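Local coordinates for DUF5642 domain-containing protein (Mycobacterium smegmatis, PDB 4TMD) that is of unknown function but is probably an exported mycobacterial lipoprotein with a domain related to the Mog1p/PsbP superfamily, at residues S15-E20 with R183-A188; K34-Q39 with I82-E87; E57-P62 with N157-V162. All coordinates share one frame; numbering follows the deposited sequence.

Interaction 1. Residues S15-E20 with R183-A188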
loop_
_atom_site.group_PDB
_atom_site.type_symbol
_atom_site.label_atom_id
_atom_site.label_comp_id
_atom_site.label_asym_id
_atom_site.label_seq_id
_atom_site.Cartn_x
_atom_site.Cartn_y
_atom_site.Cartn_z
ATOM N N SER A 15 -9.914 -8.891 13.723
ATOM C CA SER A 15 -9.544 -9.386 15.036
ATOM C C SER A 15 -8.069 -9.139 15.341
ATOM O O SER A 15 -7.572 -9.496 16.403
ATOM C CB SER A 15 -9.887 -10.872 15.132
ATOM O OG SER A 15 -11.272 -11.072 14.864
ATOM N N SER A 16 -7.370 -8.501 14.417
ATOM C CA SER A 16 -5.971 -8.185 14.633
ATOM C C SER A 16 -5.807 -6.831 15.346
ATOM O O SER A 16 -4.695 -6.442 15.687
ATOM C CB SER A 16 -5.231 -8.192 13.289
ATOM O OG SER A 16 -3.836 -8.019 13.440
ATOM N N PHE A 17 -6.913 -6.121 15.564
ATOM C CA PHE A 17 -6.871 -4.777 16.172
ATOM C C PHE A 17 -7.652 -4.724 17.492
ATOM O O PHE A 17 -8.787 -5.205 17.568
ATOM C CB PHE A 17 -7.435 -3.723 15.210
ATOM C CG PHE A 17 -6.734 -3.676 13.888
ATOM C CD1 PHE A 17 -7.238 -4.369 12.797
ATOM C CD2 PHE A 17 -5.558 -2.960 13.745
ATOM C CE1 PHE A 17 -6.590 -4.330 11.565
ATOM C CE2 PHE A 17 -4.899 -2.919 12.515
ATOM C CZ PHE A 17 -5.413 -3.618 11.435
ATOM N N GLY A 18 -7.055 -4.131 18.521
ATOM C CA GLY A 18 -7.713 -4.051 19.821
ATOM C C GLY A 18 -8.843 -3.036 19.873
ATOM O O GLY A 18 -9.193 -2.426 18.860
ATOM N N PRO A 19 -9.423 -2.834 21.069
ATOM C CA PRO A 19 -10.560 -1.920 21.232
ATOM C C PRO A 19 -10.176 -0.443 21.044
ATOM O O PRO A 19 -11.065 0.391 20.867
ATOM C CB PRO A 19 -11.014 -2.186 22.671
ATOM C CG PRO A 19 -9.776 -2.623 23.364
ATOM C CD PRO A 19 -8.971 -3.395 22.352
ATOM N N GLU A 20 -8.883 -0.127 21.054
ATOM C CA GLU A 20 -8.444 1.243 20.780
ATOM C C GLU A 20 -8.518 1.569 19.287
ATOM O O GLU A 20 -8.269 2.698 18.867
ATOM C CB GLU A 20 -7.020 1.478 21.302
ATOM C CG GLU A 20 -5.912 0.863 20.467
ATOM C CD GLU A 20 -5.470 -0.505 20.976
ATOM O OE1 GLU A 20 -6.343 -1.343 21.300
ATOM O OE2 GLU A 20 -4.241 -0.741 21.046
ATOM N N ARG A 183 3.911 -4.345 8.624
ATOM C CA ARG A 183 4.548 -5.508 8.000
ATOM C C ARG A 183 3.911 -6.812 8.497
ATOM O O ARG A 183 3.716 -7.755 7.728
ATOM C CB ARG A 183 6.062 -5.507 8.257
ATOM C CG ARG A 183 6.814 -4.360 7.539
ATOM C CD ARG A 183 8.323 -4.520 7.642
ATOM N NE ARG A 183 8.767 -4.656 9.028
ATOM C CZ ARG A 183 9.184 -3.649 9.792
ATOM N NH1 ARG A 183 9.230 -2.414 9.307
ATOM N NH2 ARG A 183 9.556 -3.875 11.047
ATOM N N GLU A 184 3.560 -6.869 9.775
ATOM C CA GLU A 184 2.876 -8.067 10.280
ATOM C C GLU A 184 1.483 -8.208 9.699
ATOM O O GLU A 184 1.032 -9.326 9.405
ATOM C CB GLU A 184 2.823 -8.051 11.810
ATOM C CG GLU A 184 4.229 -8.089 12.403
ATOM C CD GLU A 184 4.269 -7.877 13.898
ATOM O OE1 GLU A 184 3.198 -7.654 14.511
ATOM O OE2 GLU A 184 5.389 -7.930 14.454
ATOM N N LEU A 185 0.786 -7.086 9.505
ATOM C CA LEU A 185 -0.507 -7.154 8.827
ATOM C C LEU A 185 -0.376 -7.748 7.416
ATOM O O LEU A 185 -1.271 -8.454 6.963
ATOM C CB LEU A 185 -1.158 -5.766 8.731
ATOM C CG LEU A 185 -1.803 -5.236 10.017
ATOM C CD1 LEU A 185 -2.238 -3.792 9.798
ATOM C CD2 LEU A 185 -3.008 -6.095 10.399
ATOM N N LEU A 186 0.719 -7.444 6.717
ATOM C CA LEU A 186 0.890 -7.969 5.364
ATOM C C LEU A 186 1.031 -9.492 5.388
ATOM O O LEU A 186 0.378 -10.201 4.629
ATOM C CB LEU A 186 2.101 -7.346 4.683
ATOM C CG LEU A 186 2.362 -7.902 3.281
ATOM C CD1 LEU A 186 1.329 -7.371 2.284
ATOM C CD2 LEU A 186 3.797 -7.586 2.829
ATOM N N SER A 187 1.885 -9.993 6.270
ATOM C CA SER A 187 2.062 -11.428 6.395
ATOM C C SER A 187 0.770 -12.113 6.819
ATOM O O SER A 187 0.410 -13.179 6.303
ATOM C CB SER A 187 3.171 -11.725 7.395
ATOM O OG SER A 187 4.383 -11.183 6.926
ATOM N N ALA A 188 0.068 -11.502 7.766
ATOM C CA ALA A 188 -1.142 -12.109 8.285
ATOM C C ALA A 188 -2.234 -12.128 7.220
ATOM O O ALA A 188 -2.976 -13.109 7.113
ATOM C CB ALA A 188 -1.618 -11.372 9.554
#
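Where the C-terminal helix 179-194 lies on the antiparallel sheet, Leu185 points from it toward the loop that leads into strand 22-30 and meets Phe17 and Ser16 there. The contact is small, burying 123 Å² in all, and on the helix side nearly all of it is Leu185. Both of its methyls reach the far end of the Phe17 ring: CD1 of Leu185 lies 3.6 Å from CZ of Phe17, at the ring edge and near its plane, and CD2 of Leu185 is equally close to the same CZ. The ring tip thus sits against the fork of the leucine, and the two side chains cross at about a right angle. With CG of Phe17 anti to its own carbonyl carbon (chi1 -57°), the ring swings toward the helix although its CB does not point there. Ser16 points its hydroxyl toward the helix, OG standing 3.7 Å from CD2 of Leu185, a van der Waals approach at the more exposed border of the patch. Phe81 on strand 79-88 touches both Phe17 and Leu185, and Leu13 also packs on Leu185, so the pair belongs to a larger apolar cluster. The result is the helix-on-sheet layer of an alpha+beta fold, an antiparallel sheet with a helix laid on one face: a buried leucine on the inner side of the helix, packed between strand 79-88 and an aromatic from the loop before strand 22-30.

Interaction 2. Residues K34-Q39 with I82-E87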
loop_
_atom_site.group_PDB
_atom_site.type_symbol
_atom_site.label_atom_id
_atom_site.label_comp_id
_atom_site.label_asym_id
_atom_site.label_seq_id
_atom_site.Cartn_x
_atom_site.Cartn_y
_atom_site.Cartn_z
ATOM N N LYS A 34 -7.897 3.343 -9.152
ATOM C CA LYS A 34 -7.603 4.638 -8.548
ATOM C C LYS A 34 -7.541 4.553 -7.022
ATOM O O LYS A 34 -6.795 5.292 -6.381
ATOM C CB LYS A 34 -8.641 5.676 -8.978
ATOM C CG LYS A 34 -8.638 5.972 -10.470
ATOM C CD LYS A 34 -9.637 7.063 -10.812
ATOM C CE LYS A 34 -9.587 7.422 -12.285
ATOM N NZ LYS A 34 -10.425 8.620 -12.584
ATOM N N LEU A 35 -8.327 3.651 -6.444
ATOM C CA LEU A 35 -8.340 3.453 -4.997
ATOM C C LEU A 35 -7.110 2.661 -4.562
ATOM O O LEU A 35 -6.670 2.739 -3.412
ATOM C CB LEU A 35 -9.624 2.730 -4.570
ATOM C CG LEU A 35 -10.119 2.804 -3.119
ATOM C CD1 LEU A 35 -11.611 2.516 -3.077
ATOM C CD2 LEU A 35 -9.382 1.842 -2.196
ATOM N N LEU A 36 -6.551 1.906 -5.501
ATOM C CA LEU A 36 -5.486 0.964 -5.187
ATOM C C LEU A 36 -4.094 1.583 -5.293
ATOM O O LEU A 36 -3.237 1.338 -4.444
ATOM C CB LEU A 36 -5.599 -0.254 -6.100
ATOM C CG LEU A 36 -6.833 -1.114 -5.821
ATOM C CD1 LEU A 36 -7.037 -2.185 -6.885
ATOM C CD2 LEU A 36 -6.739 -1.753 -4.435
ATOM N N SER A 37 -3.885 2.382 -6.335
ATOM C CA SER A 37 -2.597 3.026 -6.585
ATOM C C SER A 37 -2.404 4.253 -5.696
ATOM O O SER A 37 -3.384 4.878 -5.288
ATOM C CB SER A 37 -2.488 3.436 -8.057
ATOM O OG SER A 37 -2.961 2.415 -8.915
ATOM N N PRO A 38 -1.141 4.606 -5.395
ATOM C CA PRO A 38 -0.884 5.860 -4.679
ATOM C C PRO A 38 -1.449 7.033 -5.473
ATOM O O PRO A 38 -1.588 6.906 -6.685
ATOM C CB PRO A 38 0.648 5.923 -4.605
ATOM C CG PRO A 38 1.088 4.494 -4.720
ATOM C CD PRO A 38 0.103 3.860 -5.665
ATOM N N GLN A 39 -1.789 8.138 -4.818
ATOM C CA GLN A 39 -2.393 9.249 -5.541
ATOM C C GLN A 39 -1.414 9.787 -6.585
ATOM O O GLN A 39 -0.205 9.812 -6.371
ATOM C CB GLN A 39 -2.848 10.352 -4.579
ATOM C CG GLN A 39 -1.743 11.177 -3.942
ATOM C CD GLN A 39 -2.292 12.222 -2.980
ATOM O OE1 GLN A 39 -3.476 12.202 -2.637
ATOM N NE2 GLN A 39 -1.432 13.139 -2.539
ATOM N N ILE A 82 -4.769 0.349 6.245
ATOM C CA ILE A 82 -5.706 -0.211 5.270
ATOM C C ILE A 82 -5.139 -1.496 4.694
ATOM O O ILE A 82 -4.050 -1.488 4.116
ATOM C CB ILE A 82 -5.983 0.757 4.124
ATOM C CG1 ILE A 82 -6.522 2.075 4.666
ATOM C CG2 ILE A 82 -6.971 0.117 3.104
ATOM C CD1 ILE A 82 -6.638 3.146 3.623
ATOM N N VAL A 83 -5.847 -2.603 4.868
ATOM C CA VAL A 83 -5.394 -3.866 4.275
ATOM C C VAL A 83 -6.309 -4.233 3.098
ATOM O O VAL A 83 -7.468 -4.576 3.304
ATOM C CB VAL A 83 -5.376 -5.013 5.311
ATOM C CG1 VAL A 83 -4.839 -6.297 4.670
ATOM C CG2 VAL A 83 -4.516 -4.635 6.507
ATOM N N MET A 84 -5.784 -4.149 1.872
ATOM C CA MET A 84 -6.561 -4.449 0.671
ATOM C C MET A 84 -6.093 -5.748 0.020
ATOM O O MET A 84 -4.893 -5.964 -0.136
ATOM C CB MET A 84 -6.457 -3.309 -0.355
ATOM C CG MET A 84 -6.966 -1.968 0.144
ATOM S SD MET A 84 -6.759 -0.626 -1.056
ATOM C CE MET A 84 -4.984 -0.408 -1.088
ATOM N N ALA A 85 -7.050 -6.604 -0.330
ATOM C CA ALA A 85 -6.770 -7.848 -1.049
ATOM C C ALA A 85 -7.427 -7.778 -2.414
ATOM O O ALA A 85 -8.619 -7.476 -2.516
ATOM C CB ALA A 85 -7.279 -9.077 -0.274
ATOM N N VAL A 86 -6.642 -8.069 -3.446
ATOM C CA VAL A 86 -7.077 -7.975 -4.836
ATOM C C VAL A 86 -6.860 -9.296 -5.566
ATOM O O VAL A 86 -5.828 -9.941 -5.378
ATOM C CB VAL A 86 -6.303 -6.869 -5.582
ATOM C CG1 VAL A 86 -6.639 -6.871 -7.075
ATOM C CG2 VAL A 86 -6.588 -5.516 -4.973
ATOM N N GLU A 87 -7.837 -9.701 -6.374
ATOM C CA GLU A 87 -7.659 -10.833 -7.294
ATOM C C GLU A 87 -7.990 -10.347 -8.691
ATOM O O GLU A 87 -9.061 -9.781 -8.891
ATOM C CB GLU A 87 -8.552 -12.010 -6.904
ATOM C CG GLU A 87 -8.318 -13.255 -7.742
ATOM C CD GLU A 87 -9.265 -14.402 -7.407
ATOM O OE1 GLU A 87 -9.342 -15.357 -8.210
ATOM O OE2 GLU A 87 -9.922 -14.364 -6.344
#
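Leu36 and Leu35, at the end of the short helix 33-36, meet Met84 and Val86 on strand 79-88, and the contact is apolar throughout. Its sulfur part centres on Met84. SD of Met84 lies 3.6 Å from CD2 of Leu36 and 3.8 Å from CD2 of Leu35, so two successive leucines close on one thioether. Met84 runs out from the strand with chi2 extended, and the bend at chi3 (-69°) sets its CE beside the end of the helix, 4.2 Å from O of Leu36. The purely hydrocarbon part joins Leu36 to Val86. One valine methyl, CG2, faces the leucine fork, 3.8 Å from CD2 of Leu36 and 3.9 Å from CD1 of Leu36. Leu36 therefore spans two of the strand residues that project on this side of the sheet, Met84 and Val86, CD2 serving both and CD1 only Val86. Neither leucine has its CB aimed at the strand; the branches do the reaching. In Leu35, CG stands opposite the backbone N (chi1 -160°), which brings CD2 over the sulfur while the residue as a whole remains exposed.

Polar groups act at the helix end rather than across the contact: OG of Ser37 is hydrogen-bonded to the carbonyl O of Pro33 and makes a weak bond to N of Phe61. On the strand side, Met84 and Val86 pair through their backbones with Ile161 and Met159 of strand 158-166, and their side chains touch Ala71 and Met69 of strand 67-76. Helix 33-36 thus covers a patch of one face, beside strands 67-76 and 158-166, while Val83 and Ala85, pointing the other way, meet helix 179-194 on the opposite face.

Interaction 3. Residues E57-P62 with N157-V162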
loop_
_atom_site.group_PDB
_atom_site.type_symbol
_atom_site.label_atom_id
_atom_site.label_comp_id
_atom_site.label_asym_id
_atom_site.label_seq_id
_atom_site.Cartn_x
_atom_site.Cartn_y
_atom_site.Cartn_z
ATOM N N GLU A 57 5.797 6.760 -8.885
ATOM C CA GLU A 57 4.355 6.547 -8.963
ATOM C C GLU A 57 3.874 5.402 -8.060
ATOM O O GLU A 57 2.687 5.315 -7.738
ATOM C CB GLU A 57 3.942 6.263 -10.416
ATOM C CG GLU A 57 4.526 7.246 -11.442
ATOM C CD GLU A 57 4.087 6.948 -12.873
ATOM O OE1 GLU A 57 3.492 5.869 -13.114
ATOM O OE2 GLU A 57 4.339 7.797 -13.756
ATOM N N GLY A 58 4.794 4.525 -7.663
ATOM C CA GLY A 58 4.453 3.411 -6.801
ATOM C C GLY A 58 3.631 2.387 -7.560
ATOM O O GLY A 58 3.491 2.479 -8.779
ATOM N N GLN A 59 3.063 1.426 -6.837
ATOM C CA GLN A 59 2.396 0.292 -7.462
ATOM C C GLN A 59 1.178 0.702 -8.282
ATOM O O GLN A 59 0.186 1.208 -7.749
ATOM C CB GLN A 59 1.970 -0.728 -6.413
ATOM C CG GLN A 59 1.271 -1.937 -7.027
ATOM C CD GLN A 59 2.196 -2.724 -7.947
ATOM O OE1 GLN A 59 3.311 -3.101 -7.563
ATOM N NE2 GLN A 59 1.742 -2.963 -9.175
ATOM N N GLN A 60 1.257 0.450 -9.585
ATOM C CA GLN A 60 0.175 0.795 -10.497
ATOM C C GLN A 60 -0.740 -0.383 -10.827
ATOM O O GLN A 60 -0.327 -1.540 -10.811
ATOM C CB GLN A 60 0.755 1.374 -11.794
ATOM C CG GLN A 60 1.453 2.711 -11.601
ATOM C CD GLN A 60 0.535 3.758 -10.986
ATOM O OE1 GLN A 60 -0.506 4.098 -11.553
ATOM N NE2 GLN A 60 0.909 4.260 -9.812
ATOM N N PHE A 61 -1.994 -0.068 -11.124
ATOM C CA PHE A 61 -2.936 -1.047 -11.638
ATOM C C PHE A 61 -3.444 -0.572 -12.994
ATOM O O PHE A 61 -4.259 0.355 -13.058
ATOM C CB PHE A 61 -4.095 -1.253 -10.667
ATOM C CG PHE A 61 -3.683 -1.854 -9.355
ATOM C CD1 PHE A 61 -3.038 -1.088 -8.397
ATOM C CD2 PHE A 61 -3.941 -3.186 -9.080
ATOM C CE1 PHE A 61 -2.657 -1.639 -7.196
ATOM C CE2 PHE A 61 -3.567 -3.744 -7.877
ATOM C CZ PHE A 61 -2.923 -2.971 -6.934
ATOM N N PRO A 62 -2.949 -1.194 -14.079
ATOM C CA PRO A 62 -3.344 -0.872 -15.457
ATOM C C PRO A 62 -4.863 -0.784 -15.615
ATOM O O PRO A 62 -5.591 -1.567 -15.002
ATOM C CB PRO A 62 -2.763 -2.033 -16.279
ATOM C CG PRO A 62 -2.310 -3.061 -15.275
ATOM C CD PRO A 62 -1.987 -2.307 -14.033
ATOM N N ASN A 157 -2.337 -14.561 -9.174
ATOM C CA ASN A 157 -3.178 -13.450 -9.599
ATOM C C ASN A 157 -3.728 -12.679 -8.402
ATOM O O ASN A 157 -4.779 -12.046 -8.486
ATOM C CB ASN A 157 -4.309 -13.957 -10.493
ATOM C CG ASN A 157 -3.786 -14.631 -11.760
ATOM O OD1 ASN A 157 -2.598 -14.542 -12.070
ATOM N ND2 ASN A 157 -4.663 -15.305 -12.487
ATOM N N TYR A 158 -3.004 -12.741 -7.289
ATOM C CA TYR A 158 -3.422 -12.033 -6.088
ATOM C C TYR A 158 -2.433 -10.951 -5.758
ATOM O O TYR A 158 -1.223 -11.082 -5.967
ATOM C CB TYR A 158 -3.558 -12.976 -4.886
ATOM C CG TYR A 158 -4.722 -13.925 -4.968
ATOM C CD1 TYR A 158 -5.958 -13.583 -4.441
ATOM C CD2 TYR A 158 -4.583 -15.180 -5.570
ATOM C CE1 TYR A 158 -7.028 -14.453 -4.512
ATOM C CE2 TYR A 158 -5.657 -16.061 -5.656
ATOM C CZ TYR A 158 -6.874 -15.689 -5.123
ATOM O OH TYR A 158 -7.944 -16.549 -5.191
ATOM N N MET A 159 -2.945 -9.881 -5.186
ATOM C CA MET A 159 -2.060 -8.855 -4.672
ATOM C C MET A 159 -2.642 -8.369 -3.372
ATOM O O MET A 159 -3.850 -8.172 -3.302
ATOM C CB MET A 159 -1.926 -7.713 -5.670
ATOM C CG MET A 159 -1.074 -6.575 -5.183
ATOM S SD MET A 159 -0.583 -5.534 -6.578
ATOM C CE MET A 159 0.856 -6.415 -7.169
ATOM N N VAL A 160 -1.800 -8.211 -2.348
ATOM C CA VAL A 160 -2.260 -7.699 -1.068
ATOM C C VAL A 160 -1.478 -6.441 -0.774
ATOM O O VAL A 160 -0.258 -6.421 -0.914
ATOM C CB VAL A 160 -2.079 -8.723 0.076
ATOM C CG1 VAL A 160 -2.397 -8.077 1.424
ATOM C CG2 VAL A 160 -2.956 -9.958 -0.165
ATOM N N ILE A 161 -2.182 -5.381 -0.403
ATOM C CA ILE A 161 -1.536 -4.107 -0.148
ATOM C C ILE A 161 -1.889 -3.581 1.238
ATOM O O ILE A 161 -3.066 -3.390 1.557
ATOM C CB ILE A 161 -1.936 -3.042 -1.182
ATOM C CG1 ILE A 161 -1.766 -3.578 -2.606
ATOM C CG2 ILE A 161 -1.117 -1.779 -0.964
ATOM C CD1 ILE A 161 -2.073 -2.542 -3.647
ATOM N N VAL A 162 -0.868 -3.358 2.055
ATOM C CA VAL A 162 -1.071 -2.710 3.341
ATOM C C VAL A 162 -0.550 -1.285 3.222
ATOM O O VAL A 162 0.591 -1.056 2.800
ATOM C CB VAL A 162 -0.370 -3.471 4.501
ATOM C CG1 VAL A 162 -0.469 -2.675 5.831
ATOM C CG2 VAL A 162 -0.987 -4.871 4.655
#
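The irregular segment that follows helix 53-56 lies over one face of the antiparallel sheet, where Phe61 and Gln59 meet Met159 and Ile161 of strand 158-166. Phe61 presents the tip of its ring to both strand side chains. CZ of Phe61 is 3.4 Å from CD1 of Ile161, a methyl that approaches the ring edge in its plane from the opposite direction. The sulfur of Met159 takes an oblique place: SD lies 3.5 Å from CZ of Phe61 and 4.4 Å from the ring centroid, 54° off the ring normal, a Met-aromatic contact. With CG of Met159 anti to the backbone N (chi1 177°), SD is carried out to the phenylalanine, and the bend at chi3 turns CE toward Gln59. That methyl sits 4.0 Å from CD of Gln59 and rests loosely against its amide.

The amide itself is engaged elsewhere. NE2 of Gln59 donates to O of Gln60 at 3.0 Å, the donor tilted 23° from the carbonyl plane, and also to the carbonyl O of Pro93; OE1 of Gln59 receives the backbone N of Ser95. These bonds hold the amide to two pieces of backbone and fix its rotation. On the side of helix 33-36, Phe61 also packs on Leu36 and Pro33.

Chemically, the loop is bound to the strand by dispersion and a sulfur-aromatic contact, with the polar bonds running along the loop and to the residues around Ser95. A buried glutamine can therefore border an apolar core: its polar atoms already have partners where the methionine methyl lies against the amide.

Overall arrangement
Interactions 2 and 3 form one core patch, their centres about 6 Å apart; interaction 1 lies about 17 and 20 Å from them, centre to centre, farther from the middle of the chain. The strands used by 82-87 and 157-162 are sheet neighbours, and segments 34-39 and 57-62, which lie over them, also touch each other. Interaction 1 works on the other face, where Leu185 reaches Val83 and Leu186 packs on Val160 and Val162. All three are largely buried and apolar, but methionine sulfur marks the two central contacts, a buried amide occurs only in interaction 3, and a serine hydroxyl borders interaction 1.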